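Local coordinates for protein phosphoglycolate phosphatase (Thermoplasma acidophilum, PDB 1L6R) that removes the phosphate from 2-phosphoglycolate with the help of magnesium and, less efficiently, hydrolyses inorganic pyrophosphate, at residues R134-F139 and W145-R150. The protein carries 1 engineered substitution. Sequence-based numbering, arbitrary orientation.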
loop_
_atom_site.group_PDB
_atom_site.type_symbol
_atom_site.label_atom_id
_atom_site.label_comp_id
_atom_site.label_asym_id
_atom_site.label_seq_id
_atom_site.Cartn_x
_atom_site.Cartn_y
_atom_site.Cartn_z
ATOM N N ARG A 134 4.350 5.756 -17.386
ATOM C CA ARG A 134 5.754 5.368 -17.342
ATOM C C ARG A 134 6.125 4.634 -16.052
ATOM O O ARG A 134 7.301 4.395 -15.784
ATOM C CB ARG A 134 6.634 6.608 -17.501
ATOM C CG ARG A 134 6.495 7.301 -18.852
ATOM C CD ARG A 134 6.977 6.396 -19.972
ATOM N NE ARG A 134 8.285 5.823 -19.663
ATOM C CZ ARG A 134 9.386 6.537 -19.451
ATOM N NH1 ARG A 134 9.348 7.863 -19.516
ATOM N NH2 ARG A 134 10.527 5.923 -19.164
ATOM N N GLY A 135 5.126 4.294 -15.242
ATOM C CA GLY A 135 5.403 3.585 -14.002
ATOM C C GLY A 135 5.733 4.466 -12.811
ATOM O O GLY A 135 6.243 3.974 -11.798
ATOM N N PHE A 136 5.446 5.759 -12.930
ATOM C CA PHE A 136 5.715 6.709 -11.851
ATOM C C PHE A 136 4.406 7.276 -11.310
ATOM O O PHE A 136 3.330 7.031 -11.851
ATOM C CB PHE A 136 6.560 7.892 -12.352
ATOM C CG PHE A 136 7.794 7.495 -13.120
ATOM C CD1 PHE A 136 8.671 6.547 -12.621
ATOM C CD2 PHE A 136 8.086 8.098 -14.339
ATOM C CE1 PHE A 136 9.825 6.199 -13.328
ATOM C CE2 PHE A 136 9.238 7.755 -15.050
ATOM C CZ PHE A 136 10.105 6.805 -14.540
ATOM N N VAL A 137 4.510 8.024 -10.217
ATOM C CA VAL A 137 3.358 8.714 -9.650
ATOM C C VAL A 137 3.841 10.091 -9.219
ATOM O O VAL A 137 5.048 10.313 -9.049
ATOM C CB VAL A 137 2.744 7.994 -8.413
ATOM C CG1 VAL A 137 2.232 6.608 -8.809
ATOM C CG2 VAL A 137 3.766 7.884 -7.297
ATOM N N ILE A 138 2.911 11.031 -9.084
ATOM C CA ILE A 138 3.280 12.364 -8.621
ATOM C C ILE A 138 2.326 12.814 -7.519
ATOM O O ILE A 138 1.149 12.451 -7.508
ATOM C CB ILE A 138 3.276 13.467 -9.748
ATOM C CG1 ILE A 138 1.856 13.748 -10.262
ATOM C CG2 ILE A 138 4.225 13.079 -10.876
ATOM C CD1 ILE A 138 1.788 14.998 -11.139
ATOM N N PHE A 139 2.866 13.575 -6.573
ATOM C CA PHE A 139 2.081 14.151 -5.484
ATOM C C PHE A 139 2.930 15.233 -4.856
ATOM O O PHE A 139 4.134 15.327 -5.110
ATOM C CB PHE A 139 1.689 13.121 -4.417
ATOM C CG PHE A 139 2.850 12.384 -3.825
ATOM C CD1 PHE A 139 3.280 11.190 -4.395
ATOM C CD2 PHE A 139 3.533 12.888 -2.720
ATOM C CE1 PHE A 139 4.372 10.500 -3.881
ATOM C CE2 PHE A 139 4.639 12.203 -2.194
ATOM C CZ PHE A 139 5.056 11.009 -2.777
ATOM N N TRP A 145 6.593 19.146 -5.517
ATOM C CA TRP A 145 5.969 17.950 -6.042
ATOM C C TRP A 145 7.097 16.919 -6.074
ATOM O O TRP A 145 8.293 17.266 -6.023
ATOM C CB TRP A 145 5.461 18.151 -7.467
ATOM C CG TRP A 145 4.232 18.966 -7.536
ATOM C CD1 TRP A 145 4.147 20.327 -7.511
ATOM C CD2 TRP A 145 2.891 18.475 -7.634
ATOM N NE1 TRP A 145 2.829 20.715 -7.595
ATOM C CE2 TRP A 145 2.039 19.602 -7.671
ATOM C CE3 TRP A 145 2.325 17.193 -7.694
ATOM C CZ2 TRP A 145 0.643 19.488 -7.767
ATOM C CZ3 TRP A 145 0.931 17.080 -7.789
ATOM C CH2 TRP A 145 0.112 18.227 -7.825
ATOM N N HIS A 146 6.699 15.661 -6.184
ATOM C CA HIS A 146 7.622 14.548 -6.210
ATOM C C HIS A 146 7.207 13.585 -7.289
ATOM O O HIS A 146 6.034 13.237 -7.383
ATOM C CB HIS A 146 7.596 13.826 -4.866
ATOM C CG HIS A 146 8.081 14.671 -3.740
ATOM N ND1 HIS A 146 7.270 15.534 -3.033
ATOM C CD2 HIS A 146 9.334 14.849 -3.266
ATOM C CE1 HIS A 146 8.012 16.211 -2.172
ATOM N NE2 HIS A 146 9.265 15.812 -2.293
ATOM N N LEU A 147 8.176 13.193 -8.113
ATOM C CA LEU A 147 7.969 12.213 -9.173
ATOM C C LEU A 147 8.663 10.977 -8.610
ATOM O O LEU A 147 9.896 10.913 -8.526
ATOM C CB LEU A 147 8.633 12.669 -10.469
ATOM C CG LEU A 147 8.574 11.664 -11.624
ATOM C CD1 LEU A 147 7.133 11.423 -12.070
ATOM C CD2 LEU A 147 9.420 12.191 -12.781
ATOM N N MET A 148 7.842 10.008 -8.223
ATOM C CA MET A 148 8.299 8.795 -7.577
ATOM C C MET A 148 8.061 7.547 -8.394
ATOM O O MET A 148 7.164 7.502 -9.236
ATOM C CB MET A 148 7.537 8.603 -6.261
ATOM C CG MET A 148 7.461 9.817 -5.358
ATOM S SD MET A 148 9.077 10.368 -4.815
ATOM C CE MET A 148 9.738 8.832 -4.171
ATOM N N ASN A 149 8.859 6.523 -8.112
ATOM C CA ASN A 149 8.676 5.226 -8.739
ATOM C C ASN A 149 7.465 4.622 -8.002
ATOM O O ASN A 149 7.291 4.842 -6.795
ATOM C CB ASN A 149 9.922 4.367 -8.510
ATOM C CG ASN A 149 11.117 4.846 -9.326
ATOM O OD1 ASN A 149 11.167 4.643 -10.540
ATOM N ND2 ASN A 149 12.074 5.494 -8.667
ATOM N N ARG A 150 6.611 3.886 -8.707
ATOM C CA ARG A 150 5.446 3.282 -8.058
ATOM C C ARG A 150 5.908 2.384 -6.907
ATOM O O ARG A 150 6.783 1.537 -7.087
ATOM C CB ARG A 150 4.652 2.449 -9.074
ATOM C CG ARG A 150 3.518 1.609 -8.483
ATOM C CD ARG A 150 2.311 2.429 -8.057
ATOM N NE ARG A 150 1.657 3.078 -9.189
ATOM C CZ ARG A 150 0.408 3.540 -9.167
ATOM N NH1 ARG A 150 -0.333 3.420 -8.077
ATOM N NH2 ARG A 150 -0.092 4.135 -10.241
HETATM O O HOH W 1 2.422 4.349 -11.602
#
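F136 crosses L147 at a slant and runs alongside N149, pointing the same way. Its CB lies 3.6 Å from L147 CD1 and close to M148 O; CG meets the same two atoms, CD2 lies 4.1 Å from L147 CD1, and at CD1 and CE1 the ring edge meets N149 OD1, 3.5 Å from CE1, ring and amide planes 72° apart. The carbonyl of R134 stands over the centre of one ring face. With CG anti to its carbonyl carbon (chi1 -50°), the ring heads for T89 of helix 87-96, which L147 also touches. Cut back to an alanine, F136 would probably leave a gap beside L147 CD1 and T89, and N149 OD1 without the ring edge. The β-hairpin gives two of the three strands of the small antiparallel sheet, 144-149 in the middle, in the cap domain of this HAD-like hydrolase. V137 and M148 make a hydrogen-bonded pair, N to O 2.9 Å in both directions, F139 and H146 a second. R150 N donates to G135 O at 3.1 Å; G135, at positive phi, closes helix 124-132 in a Schellman motif. On the sheet face of I138 and L147, I138 CG2 packs on L147 CD1 while I138 CD1 nears the W145 indole at CZ3. On the other, F139 CE1 touches M148 CG at 3.5 Å, and H146 sits near a bound calcium ion. V137 CG1 lies 3.4 Å above the R150 guanidinium plane; a water bridges R150 NE to F136 O, and R150 NH1 hydrogen-bonds to OE1 of Q186 of the second subunit.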